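Local structure of molybdopterin-guanine dinucleotide biosynthesis protein B (Bacillus subtilis subsp. spizizenii, 4OYH) at residues A[24-29]-A[119-124]; A[154-157]-A[161-164]; A[42-47]-A[89-94]. The protein probably binds GTP and hydrolyses it weakly, and may act as an adapter for efficient production and use of the molybdopterin guanine dinucleotide cofactor. The protein carries 2 engineered substitutions. All blocks are in the same frame, centred on the assembly; numbering follows the deposited sequence.

Interaction 1: A[24-29]-A[119-124]; sequences TTFIER and VVILSE. With SO4 (sulfate ion), chain F.
One side of the Phe26 ring, on helix 23-35, meets Val119 and Ile121 of strand 118-122, with no hydrogen bond between the segments. The CB of Phe26 points at the strand, and CG, anti to the backbone N (chi1 -171°), continues toward Val119 and Ile121. Passing outward, CD2 meets Ile121 CD1 at 4.2 Å and the next carbon, CE2, meets Val119 CG1 at 3.8 Å. Both methyl groups approach the ring at a slant. The Val119 side chain runs nearly perpendicular to that of Phe26. Val119 and Ile121 are alternate strand residues, so both face the helix, while Val120 between them turns to Leu128 and Leu131. At the tip, CZ packs near the backbone O of Ala163, and CE1 on the other side meets Val164 CG1; Val15 and Ile140 on the neighbouring strands also touch Phe26. This is the first helix of a P-loop NTPase fold packed on its parallel sheet, and its first residues, Lys23 and Thr24, close a Walker A-like loop. At the start of the segment, Thr24 N makes a weak hydrogen bond of 3.3 Å to sulfate O2, whose position is doubtful because it is modelled too close to Thr24 CG2. The backbone N atoms of Asn20, Gly22 and Lys23 also bind the sulfate, consistent with the phosphate-binding role inferred for this loop. Glu28 N bonds to Thr24 O at 2.8 Å within the helix.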
ATOM      1  N   THR A  24      -9.349  -4.890  18.199  1.00 36.70           N
ATOM      2  CA  THR A  24      -8.231  -3.988  17.858  1.00 35.59           C
ATOM      3  C   THR A  24      -7.425  -3.572  19.098  1.00 32.23           C
ATOM      4  O   THR A  24      -6.222  -3.319  18.998  1.00 39.22           O
ATOM      5  CB  THR A  24      -8.671  -2.729  17.043  1.00 56.21           C
ATOM      6  OG1 THR A  24      -8.400  -1.534  17.772  1.00 55.71           O
ATOM      7  CG2 THR A  24     -10.113  -2.777  16.630  1.00 41.83           C
ATOM      8  N   THR A  25      -8.029  -3.600  20.279  1.00 33.26           N
ATOM      9  CA  THR A  25      -7.261  -3.401  21.512  1.00 40.05           C
ATOM     10  C   THR A  25      -6.324  -4.558  21.755  1.00 32.89           C
ATOM     11  O   THR A  25      -5.178  -4.368  22.058  1.00 35.74           O
ATOM     12  CB  THR A  25      -8.173  -3.224  22.736  1.00 40.44           C
ATOM     13  OG1 THR A  25      -8.426  -1.831  22.911  1.00 48.00           O
ATOM     14  CG2 THR A  25      -7.523  -3.722  23.995  1.00 46.84           C
ATOM     15  N   PHE A  26      -6.831  -5.767  21.660  1.00 27.22           N
ATOM     16  CA  PHE A  26      -5.976  -6.921  21.752  1.00 36.24           C
ATOM     17  C   PHE A  26      -4.783  -6.849  20.777  1.00 31.35           C
ATOM     18  O   PHE A  26      -3.635  -6.979  21.191  1.00 27.63           O
ATOM     19  CB  PHE A  26      -6.811  -8.168  21.502  1.00 28.22           C
ATOM     20  CG  PHE A  26      -6.102  -9.405  21.780  1.00 32.49           C
ATOM     21  CD1 PHE A  26      -5.449  -9.577  22.968  1.00 29.14           C
ATOM     22  CD2 PHE A  26      -6.071 -10.426  20.829  1.00 46.02           C
ATOM     23  CE1 PHE A  26      -4.755 -10.756  23.213  1.00 40.79           C
ATOM     24  CE2 PHE A  26      -5.411 -11.591  21.072  1.00 26.40           C
ATOM     25  CZ  PHE A  26      -4.749 -11.769  22.257  1.00 38.34           C
ATOM     26  N   ILE A  27      -5.065  -6.599  19.501  1.00 29.17           N
ATOM     27  CA  ILE A  27      -4.038  -6.427  18.474  1.00 33.88           C
ATOM     28  C   ILE A  27      -3.052  -5.324  18.837  1.00 33.26           C
ATOM     29  O   ILE A  27      -1.839  -5.482  18.710  1.00 34.46           O
ATOM     30  CB  ILE A  27      -4.701  -6.160  17.088  1.00 36.34           C
ATOM     31  CG1 ILE A  27      -5.103  -7.507  16.441  1.00 41.66           C
ATOM     32  CG2 ILE A  27      -3.762  -5.439  16.118  1.00 43.14           C
ATOM     33  CD1 ILE A  27      -6.471  -7.498  15.776  1.00 34.61           C
ATOM     34  N   GLU A  28      -3.585  -4.211  19.305  1.00 47.52           N
ATOM     35  CA  GLU A  28      -2.778  -3.081  19.734  1.00 40.67           C
ATOM     36  C   GLU A  28      -1.771  -3.465  20.782  1.00 37.74           C
ATOM     37  O   GLU A  28      -0.591  -3.149  20.664  1.00 38.96           O
ATOM     38  CB  GLU A  28      -3.669  -2.009  20.318  1.00 50.26           C
ATOM     39  CG  GLU A  28      -3.878  -0.832  19.478  1.00 62.65           C
ATOM     40  CD  GLU A  28      -4.051   0.376  20.358  1.00 84.17           C
ATOM     41  OE1 GLU A  28      -4.969   0.334  21.212  1.00 75.68           O
ATOM     42  OE2 GLU A  28      -3.263   1.350  20.206  1.00 83.51           O
ATOM     43  N   ARG A  29      -2.267  -4.095  21.842  1.00 31.71           N
ATOM     44  CA  ARG A  29      -1.416  -4.664  22.871  1.00 40.41           C
ATOM     45  C   ARG A  29      -0.337  -5.578  22.301  1.00 39.51           C
ATOM     46  O   ARG A  29       0.829  -5.471  22.662  1.00 64.03           O
ATOM     47  CB  ARG A  29      -2.245  -5.428  23.881  1.00 40.12           C
ATOM     48  CG  ARG A  29      -2.155  -4.887  25.283  1.00 68.72           C
ATOM     49  CD  ARG A  29      -2.935  -3.582  25.430  1.00 87.06           C
ATOM     50  NE  ARG A  29      -3.797  -3.571  26.617  1.00 92.78           N
ATOM     51  CZ  ARG A  29      -4.774  -4.448  26.863  1.00 92.03           C
ATOM     52  NH1 ARG A  29      -5.042  -5.441  26.017  1.00 84.32           N
ATOM     53  NH2 ARG A  29      -5.493  -4.329  27.969  1.00 87.23           N
ATOM     54  N   VAL A 119      -6.783 -16.804  17.324  1.00 20.08           N
ATOM     55  CA  VAL A 119      -7.301 -16.572  18.653  1.00 21.23           C
ATOM     56  C   VAL A 119      -8.737 -16.049  18.440  1.00 20.55           C
ATOM     57  O   VAL A 119      -8.975 -15.212  17.557  1.00 19.99           O
ATOM     58  CB  VAL A 119      -6.372 -15.609  19.411  1.00 19.11           C
ATOM     59  CG1 VAL A 119      -7.090 -14.919  20.538  1.00 33.08           C
ATOM     60  CG2 VAL A 119      -5.154 -16.388  19.919  1.00 29.86           C
ATOM     61  N   VAL A 120      -9.688 -16.609  19.176  1.00 19.30           N
ATOM     62  CA  VAL A 120     -11.108 -16.268  19.021  1.00 26.86           C
ATOM     63  C   VAL A 120     -11.520 -15.477  20.248  1.00 26.40           C
ATOM     64  O   VAL A 120     -11.307 -15.939  21.358  1.00 27.29           O
ATOM     65  CB  VAL A 120     -12.016 -17.526  18.870  1.00 37.15           C
ATOM     66  CG1 VAL A 120     -13.498 -17.147  18.808  1.00 35.86           C
ATOM     67  CG2 VAL A 120     -11.648 -18.299  17.640  1.00 55.03           C
ATOM     68  N   ILE A 121     -12.041 -14.275  20.024  1.00 29.17           N
ATOM     69  CA  ILE A 121     -12.665 -13.427  21.050  1.00 30.60           C
ATOM     70  C   ILE A 121     -14.186 -13.632  21.051  1.00 28.64           C
ATOM     71  O   ILE A 121     -14.837 -13.457  20.025  1.00 36.77           O
ATOM     72  CB  ILE A 121     -12.461 -11.947  20.832  1.00 37.30           C
ATOM     73  CG1 ILE A 121     -11.112 -11.633  20.195  1.00 46.42           C
ATOM     74  CG2 ILE A 121     -12.683 -11.194  22.148  1.00 41.09           C
ATOM     75  CD1 ILE A 121      -9.954 -11.990  21.004  1.00 63.31           C
ATOM     76  N   LEU A 122     -14.717 -14.065  22.184  1.00 29.99           N
ATOM     77  CA  LEU A 122     -16.153 -14.229  22.402  1.00 44.72           C
ATOM     78  C   LEU A 122     -16.714 -13.112  23.269  1.00 46.18           C
ATOM     79  O   LEU A 122     -16.219 -12.870  24.370  1.00 40.05           O
ATOM     80  CB  LEU A 122     -16.430 -15.566  23.076  1.00 51.21           C
ATOM     81  CG  LEU A 122     -16.720 -16.769  22.181  1.00 43.50           C
ATOM     82  CD1 LEU A 122     -16.407 -16.513  20.751  1.00 42.97           C
ATOM     83  CD2 LEU A 122     -15.949 -17.925  22.666  1.00 47.99           C
ATOM     84  N   SER A 123     -17.721 -12.411  22.760  1.00 49.77           N
ATOM     85  CA  SER A 123     -18.478 -11.480  23.604  1.00 64.17           C
ATOM     86  C   SER A 123     -19.475 -12.285  24.434  1.00 59.58           C
ATOM     87  O   SER A 123     -19.736 -11.948  25.578  1.00 66.27           O
ATOM     88  CB  SER A 123     -19.196 -10.405  22.775  1.00 69.40           C
ATOM     89  OG  SER A 123     -20.272 -10.942  22.021  1.00 77.67           O
ATOM     90  N   GLU A 124     -19.979 -13.378  23.861  1.00 60.73           N
ATOM     91  CA  GLU A 124     -20.975 -14.241  24.502  1.00 59.38           C
ATOM     92  C   GLU A 124     -20.729 -15.712  24.141  1.00 56.21           C
ATOM     93  O   GLU A 124     -20.300 -16.023  23.025  1.00 47.39           O
ATOM     94  CB  GLU A 124     -22.396 -13.829  24.062  1.00 64.57           C
ATOM     95  CG  GLU A 124     -23.530 -14.450  24.896  1.00 81.43           C
ATOM     96  CD  GLU A 124     -24.283 -13.432  25.770  1.00 91.56           C
ATOM     97  OE1 GLU A 124     -24.967 -13.860  26.737  1.00 78.71           O
ATOM     98  OE2 GLU A 124     -24.197 -12.210  25.490  1.00 92.42           O
TER
HETATM   99  S   SO4 F 201     -13.647  -4.731  17.744  1.00 48.23           S
HETATM  100  O1  SO4 F 201     -14.739  -4.300  16.863  1.00 51.20           O
HETATM  101  O2  SO4 F 201     -12.412  -4.335  17.100  1.00 42.50           O
HETATM  102  O3  SO4 F 201     -13.810  -4.231  19.105  1.00 46.55           O
HETATM  103  O4  SO4 F 201     -13.637  -6.187  17.884  1.00 61.61           O

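Interaction 2: A[154-157]-A[161-164]; sequences PIFH and PVAV
Strand 155-156 and the start of helix 161-171 come together with the CA atoms of Phe156 and Ala163 6.4 Å apart, and only three residues separate the two segments. No hydrogen bond joins them; the contact is apolar. The CB of Ala163 sits over one face of the Phe156 ring, 3.8 Å from its centroid and 22° off the ring normal, a CH-pi contact. It is displaced toward the rim on the CG and CD2 side, and CG itself is 3.6 Å from Ala163 CB. In Phe156, chi1 -56° sets CG beside the backbone N, and chi2 -77° turns a face of the ring to Ala163. At the far part of the ring, CE1 meets Val162 CG1 at 3.9 Å; this methyl comes in obliquely, and the two side chains cross near a right angle. Ala138 of the adjacent strand and Leu166, farther along the same helix, also touch Phe156. Asp160 OD1 accepts a hydrogen bond from Val162 N. A short strand, outermost in the sheet of its chain, turning tightly into a helix that folds back on the sheet is the strand-loop-helix unit of alpha/beta folds, here in a P-loop NTPase-like protein.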
ATOM      1  N   PRO A 154      -6.613 -23.376  25.563  1.00 26.46           N
ATOM      2  CA  PRO A 154      -6.588 -22.524  26.753  1.00 27.38           C
ATOM      3  C   PRO A 154      -7.634 -21.393  26.717  1.00 27.97           C
ATOM      4  O   PRO A 154      -7.974 -20.950  25.638  1.00 26.13           O
ATOM      5  CB  PRO A 154      -5.158 -21.973  26.727  1.00 25.73           C
ATOM      6  CG  PRO A 154      -4.783 -22.009  25.329  1.00 29.14           C
ATOM      7  CD  PRO A 154      -5.360 -23.295  24.824  1.00 25.63           C
ATOM      8  N   ILE A 155      -8.077 -20.929  27.884  1.00 28.86           N
ATOM      9  CA  ILE A 155      -9.079 -19.857  28.025  1.00 34.91           C
ATOM     10  C   ILE A 155      -8.558 -18.723  28.900  1.00 35.56           C
ATOM     11  O   ILE A 155      -8.084 -18.962  30.003  1.00 36.04           O
ATOM     12  CB  ILE A 155     -10.387 -20.347  28.679  1.00 32.58           C
ATOM     13  CG1 ILE A 155     -10.860 -21.663  28.074  1.00 46.54           C
ATOM     14  CG2 ILE A 155     -11.439 -19.270  28.574  1.00 59.87           C
ATOM     15  CD1 ILE A 155     -11.224 -21.586  26.630  1.00 54.41           C
ATOM     16  N   PHE A 156      -8.679 -17.491  28.416  1.00 37.80           N
ATOM     17  CA  PHE A 156      -8.167 -16.321  29.109  1.00 40.37           C
ATOM     18  C   PHE A 156      -9.257 -15.307  29.429  1.00 54.80           C
ATOM     19  O   PHE A 156     -10.322 -15.356  28.817  1.00 47.60           O
ATOM     20  CB  PHE A 156      -7.143 -15.646  28.259  1.00 39.63           C
ATOM     21  CG  PHE A 156      -6.053 -16.524  27.856  1.00 40.62           C
ATOM     22  CD1 PHE A 156      -5.058 -16.848  28.740  1.00 36.33           C
ATOM     23  CD2 PHE A 156      -6.001 -17.021  26.592  1.00 30.65           C
ATOM     24  CE1 PHE A 156      -4.047 -17.641  28.359  1.00 34.57           C
ATOM     25  CE2 PHE A 156      -4.976 -17.826  26.218  1.00 30.74           C
ATOM     26  CZ  PHE A 156      -4.014 -18.138  27.102  1.00 34.95           C
ATOM     27  N   HIS A 157      -8.989 -14.381  30.359  1.00 59.85           N
ATOM     28  CA  HIS A 157      -9.747 -13.132  30.346  1.00 64.11           C
ATOM     29  C   HIS A 157      -9.141 -12.162  29.325  1.00 67.08           C
ATOM     30  O   HIS A 157      -7.938 -12.228  28.992  1.00 59.23           O
ATOM     31  CB  HIS A 157      -9.886 -12.400  31.726  1.00 87.17           C
ATOM     32  CG  HIS A 157      -8.815 -12.673  32.754  1.00100.47           C
ATOM     33  ND1 HIS A 157      -8.888 -13.704  33.654  1.00104.80           N
ATOM     34  CD2 HIS A 157      -7.715 -11.942  33.099  1.00 96.16           C
ATOM     35  CE1 HIS A 157      -7.836 -13.658  34.471  1.00 93.47           C
ATOM     36  NE2 HIS A 157      -7.119 -12.605  34.151  1.00 89.46           N
ATOM     37  N   PRO A 161      -2.445 -10.735  30.269  1.00 68.01           N
ATOM     38  CA  PRO A 161      -1.206 -10.535  29.506  1.00 51.48           C
ATOM     39  C   PRO A 161      -0.604 -11.809  28.946  1.00 42.65           C
ATOM     40  O   PRO A 161       0.166 -11.759  27.986  1.00 37.13           O
ATOM     41  CB  PRO A 161      -0.251  -9.932  30.539  1.00 56.60           C
ATOM     42  CG  PRO A 161      -0.751 -10.421  31.829  1.00 60.69           C
ATOM     43  CD  PRO A 161      -2.242 -10.411  31.693  1.00 67.50           C
ATOM     44  N   VAL A 162      -0.900 -12.934  29.575  1.00 47.82           N
ATOM     45  CA  VAL A 162      -0.440 -14.220  29.060  1.00 51.17           C
ATOM     46  C   VAL A 162      -0.996 -14.431  27.652  1.00 42.99           C
ATOM     47  O   VAL A 162      -0.307 -14.969  26.800  1.00 34.87           O
ATOM     48  CB  VAL A 162      -0.870 -15.386  29.971  1.00 48.63           C
ATOM     49  CG1 VAL A 162      -0.400 -16.711  29.407  1.00 40.55           C
ATOM     50  CG2 VAL A 162      -0.302 -15.188  31.355  1.00 47.83           C
ATOM     51  N   ALA A 163      -2.227 -13.973  27.418  1.00 36.62           N
ATOM     52  CA  ALA A 163      -2.884 -14.159  26.138  1.00 43.34           C
ATOM     53  C   ALA A 163      -2.192 -13.362  25.060  1.00 37.30           C
ATOM     54  O   ALA A 163      -2.087 -13.846  23.956  1.00 27.61           O
ATOM     55  CB  ALA A 163      -4.372 -13.778  26.212  1.00 38.80           C
ATOM     56  N   VAL A 164      -1.703 -12.156  25.346  1.00 37.54           N
ATOM     57  CA  VAL A 164      -0.935 -11.484  24.307  1.00 42.26           C
ATOM     58  C   VAL A 164       0.449 -12.142  24.187  1.00 29.61           C
ATOM     59  O   VAL A 164       1.012 -12.188  23.089  1.00 33.72           O
ATOM     60  CB  VAL A 164      -0.780  -9.942  24.510  1.00 53.22           C
ATOM     61  CG1 VAL A 164      -1.872  -9.356  25.404  1.00 51.72           C
ATOM     62  CG2 VAL A 164       0.589  -9.592  24.985  1.00 47.63           C
TER

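Interaction 3: A[42-47]-A[89-94]; sequences GCLKHH and WDLTRL
Strand 41-46 is the edge strand, within its chain, of the parallel sheet of this P-loop NTPase fold, and the first turn of helix 91-100 packs on it through leucines alone. Leu44 points at the helix, with CG anti to its backbone N (chi1 174°). Its CD2 does the touching, lying 3.9 Å from Leu91 CD1 and 4.0 Å from Leu94 CB. Leu91 and Leu94, three residues apart on the helix, thus both rest against one methyl of Leu44. CB of Leu91 points neither at the strand nor away from it, but with chi1 -180° its CD1 reaches Leu44 CD2. Leu94 turns its CB to the strand, its side chain nearly perpendicular to that of Leu44. Phe111 touches both Leu44 and Leu91, while Leu106 and Ile108 of the adjacent strand add to the same apolar layer. Cys43, the neighbour of Leu44, packs instead on helix 23-35, so the two helices cover opposite faces of the sheet. Residues 43-46 also pair in parallel with a strand of the second subunit, so the sheet runs on across the interface. Leu94 CD2 lies over one face of the Trp89 ring. Asp90 N-caps the helix: OD1 weakly accepts from Arg93 N at 3.4 Å in a nearly straight bond, and OD2 forms a 2.6 Å salt bridge with Arg93 NH2.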
ATOM      1  N   GLY A  42       4.011  -7.773  10.611  1.00 29.58           N
ATOM      2  CA  GLY A  42       3.049  -7.049   9.817  1.00 26.92           C
ATOM      3  C   GLY A  42       1.658  -7.201  10.408  1.00 26.10           C
ATOM      4  O   GLY A  42       1.428  -8.012  11.272  1.00 29.00           O
ATOM      5  N   CYS A  43       0.733  -6.407   9.917  1.00 21.99           N
ATOM      6  CA  CYS A  43      -0.636  -6.432  10.366  1.00 22.03           C
ATOM      7  C   CYS A  43      -1.566  -6.289   9.173  1.00 13.71           C
ATOM      8  O   CYS A  43      -1.344  -5.482   8.255  1.00 17.84           O
ATOM      9  CB  CYS A  43      -0.905  -5.322  11.396  1.00 24.89           C
ATOM     10  SG  CYS A  43      -2.270  -5.769  12.465  1.00 49.94           S
ATOM     11  N   LEU A  44      -2.581  -7.121   9.158  1.00 21.32           N
ATOM     12  CA  LEU A  44      -3.528  -7.153   8.040  1.00 22.26           C
ATOM     13  C   LEU A  44      -4.949  -7.329   8.589  1.00 19.74           C
ATOM     14  O   LEU A  44      -5.261  -8.202   9.437  1.00 16.87           O
ATOM     15  CB  LEU A  44      -3.167  -8.240   7.054  1.00 19.50           C
ATOM     16  CG  LEU A  44      -4.197  -8.445   5.925  1.00 35.87           C
ATOM     17  CD1 LEU A  44      -4.186  -7.290   4.986  1.00 32.11           C
ATOM     18  CD2 LEU A  44      -3.965  -9.762   5.153  1.00 22.44           C
ATOM     19  N   LYS A  45      -5.783  -6.411   8.145  1.00 21.08           N
ATOM     20  CA  LYS A  45      -7.178  -6.355   8.548  1.00 29.19           C
ATOM     21  C   LYS A  45      -8.011  -6.631   7.330  1.00 23.84           C
ATOM     22  O   LYS A  45      -7.834  -5.956   6.311  1.00 23.97           O
ATOM     23  CB  LYS A  45      -7.516  -4.978   9.157  1.00 30.06           C
ATOM     24  CG  LYS A  45      -8.999  -4.734   9.323  1.00 41.24           C
ATOM     25  CD  LYS A  45      -9.273  -3.475  10.139  1.00 53.04           C
ATOM     26  CE  LYS A  45     -10.748  -3.139  10.184  1.00 54.20           C
ATOM     27  NZ  LYS A  45     -10.999  -1.687   9.931  1.00 76.84           N
ATOM     28  N   HIS A  46      -8.884  -7.634   7.403  1.00 25.51           N
ATOM     29  CA  HIS A  46      -9.932  -7.818   6.382  1.00 34.85           C
ATOM     30  C   HIS A  46     -11.110  -6.875   6.632  1.00 43.19           C
ATOM     31  O   HIS A  46     -11.536  -6.692   7.773  1.00 34.08           O
ATOM     32  CB  HIS A  46     -10.443  -9.248   6.378  1.00 41.39           C
ATOM     33  CG  HIS A  46     -11.254  -9.605   5.172  1.00 46.11           C
ATOM     34  ND1 HIS A  46     -10.898  -9.251   3.887  1.00 44.20           N
ATOM     35  CD2 HIS A  46     -12.407 -10.303   5.059  1.00 45.19           C
ATOM     36  CE1 HIS A  46     -11.796  -9.709   3.040  1.00 53.70           C
ATOM     37  NE2 HIS A  46     -12.725 -10.349   3.724  1.00 54.49           N
ATOM     38  N   HIS A  47     -11.633  -6.273   5.571  1.00 43.84           N
ATOM     39  CA  HIS A  47     -12.812  -5.393   5.685  1.00 43.00           C
ATOM     40  C   HIS A  47     -13.885  -5.807   4.686  1.00 43.17           C
ATOM     41  O   HIS A  47     -14.566  -6.821   4.883  1.00 61.86           O
ATOM     42  CB  HIS A  47     -12.408  -3.943   5.463  1.00 48.34           C
ATOM     43  CG  HIS A  47     -13.560  -3.020   5.196  1.00 64.53           C
ATOM     44  ND1 HIS A  47     -14.318  -3.082   4.044  1.00 70.41           N
ATOM     45  CD2 HIS A  47     -14.064  -1.997   5.921  1.00 59.53           C
ATOM     46  CE1 HIS A  47     -15.244  -2.145   4.081  1.00 69.05           C
ATOM     47  NE2 HIS A  47     -15.113  -1.469   5.205  1.00 59.59           N
ATOM     48  N   TRP A  89      -7.635  -9.760  -4.897  1.00 38.25           N
ATOM     49  CA  TRP A  89      -6.894 -10.202  -3.724  1.00 33.05           C
ATOM     50  C   TRP A  89      -7.545 -11.389  -3.076  1.00 43.22           C
ATOM     51  O   TRP A  89      -8.746 -11.390  -2.873  1.00 44.35           O
ATOM     52  CB  TRP A  89      -6.814  -9.092  -2.670  1.00 34.76           C
ATOM     53  CG  TRP A  89      -5.979  -7.948  -3.093  1.00 40.53           C
ATOM     54  CD1 TRP A  89      -6.401  -6.692  -3.429  1.00 43.64           C
ATOM     55  CD2 TRP A  89      -4.573  -7.955  -3.245  1.00 26.09           C
ATOM     56  NE1 TRP A  89      -5.340  -5.924  -3.773  1.00 39.76           N
ATOM     57  CE2 TRP A  89      -4.197  -6.675  -3.670  1.00 36.43           C
ATOM     58  CE3 TRP A  89      -3.580  -8.927  -3.054  1.00 30.45           C
ATOM     59  CZ2 TRP A  89      -2.856  -6.329  -3.911  1.00 23.27           C
ATOM     60  CZ3 TRP A  89      -2.240  -8.573  -3.294  1.00 29.39           C
ATOM     61  CH2 TRP A  89      -1.904  -7.300  -3.712  1.00 26.35           C
ATOM     62  N   ASP A  90      -6.742 -12.385  -2.745  1.00 36.73           N
ATOM     63  CA  ASP A  90      -7.127 -13.366  -1.774  1.00 35.09           C
ATOM     64  C   ASP A  90      -5.982 -13.402  -0.773  1.00 32.58           C
ATOM     65  O   ASP A  90      -4.968 -12.758  -0.991  1.00 31.18           O
ATOM     66  CB  ASP A  90      -7.413 -14.737  -2.404  1.00 37.20           C
ATOM     67  CG  ASP A  90      -6.393 -15.141  -3.452  1.00 58.54           C
ATOM     68  OD1 ASP A  90      -5.201 -15.312  -3.123  1.00 54.74           O
ATOM     69  OD2 ASP A  90      -6.798 -15.314  -4.621  1.00 82.22           O
ATOM     70  N   LEU A  91      -6.178 -14.138   0.321  1.00 29.39           N
ATOM     71  CA  LEU A  91      -5.309 -14.104   1.469  1.00 36.72           C
ATOM     72  C   LEU A  91      -3.917 -14.587   1.139  1.00 31.68           C
ATOM     73  O   LEU A  91      -2.941 -14.063   1.657  1.00 29.33           O
ATOM     74  CB  LEU A  91      -5.882 -14.943   2.604  1.00 28.06           C
ATOM     75  CG  LEU A  91      -5.016 -14.953   3.867  1.00 35.93           C
ATOM     76  CD1 LEU A  91      -4.570 -13.540   4.285  1.00 33.76           C
ATOM     77  CD2 LEU A  91      -5.779 -15.614   5.024  1.00 32.07           C
ATOM     78  N   THR A  92      -3.834 -15.564   0.250  1.00 32.78           N
ATOM     79  CA  THR A  92      -2.554 -16.125  -0.183  1.00 30.43           C
ATOM     80  C   THR A  92      -1.642 -15.090  -0.828  1.00 30.13           C
ATOM     81  O   THR A  92      -0.455 -14.974  -0.492  1.00 34.44           O
ATOM     82  CB  THR A  92      -2.803 -17.269  -1.174  1.00 36.08           C
ATOM     83  OG1 THR A  92      -3.138 -18.440  -0.432  1.00 51.28           O
ATOM     84  CG2 THR A  92      -1.585 -17.566  -2.002  1.00 30.81           C
ATOM     85  N   ARG A  93      -2.192 -14.360  -1.783  1.00 35.04           N
ATOM     86  CA  ARG A  93      -1.470 -13.278  -2.419  1.00 33.70           C
ATOM     87  C   ARG A  93      -1.139 -12.148  -1.450  1.00 42.59           C
ATOM     88  O   ARG A  93      -0.071 -11.528  -1.569  1.00 34.80           O
ATOM     89  CB  ARG A  93      -2.281 -12.756  -3.594  1.00 38.74           C
ATOM     90  CG  ARG A  93      -2.192 -13.697  -4.801  1.00 49.17           C
ATOM     91  CD  ARG A  93      -2.873 -13.122  -6.001  1.00 68.40           C
ATOM     92  NE  ARG A  93      -4.258 -13.570  -6.105  1.00 83.06           N
ATOM     93  CZ  ARG A  93      -4.707 -14.454  -6.997  1.00 91.63           C
ATOM     94  NH1 ARG A  93      -3.888 -15.012  -7.894  1.00 87.36           N
ATOM     95  NH2 ARG A  93      -5.995 -14.783  -6.992  1.00 85.63           N
ATOM     96  N   LEU A  94      -2.013 -11.877  -0.482  1.00 33.54           N
ATOM     97  CA  LEU A  94      -1.680 -10.827   0.482  1.00 37.40           C
ATOM     98  C   LEU A  94      -0.493 -11.279   1.324  1.00 32.54           C
ATOM     99  O   LEU A  94       0.357 -10.471   1.640  1.00 22.95           O
ATOM    100  CB  LEU A  94      -2.870 -10.455   1.372  1.00 28.84           C
ATOM    101  CG  LEU A  94      -4.025  -9.808   0.585  1.00 28.14           C
ATOM    102  CD1 LEU A  94      -5.320 -10.009   1.318  1.00 22.50           C
ATOM    103  CD2 LEU A  94      -3.779  -8.324   0.319  1.00 25.07           C
TER

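In the fold
From the N terminus, strand 12-16 leads through the P-loop-like turn into helix 23-35, the first half of interaction 1. The chain then enters strand 41-46, and interaction 3 closes when helix 91-100 returns to it after 41 residues. That loop is nested inside the 89-residue loop closed by interaction 1 at strand 118-122. Interaction 2 follows in series, a local turn at the far end of the sheet. Helix 23-35 joins all three: Arg29 CB packs on Val164 CG1, and Ile27 CG2 meets Cys43 SG at 4.0 Å. Interactions 2 and 3 do not touch; their centres lie about 25 Å apart, near the two outermost strands.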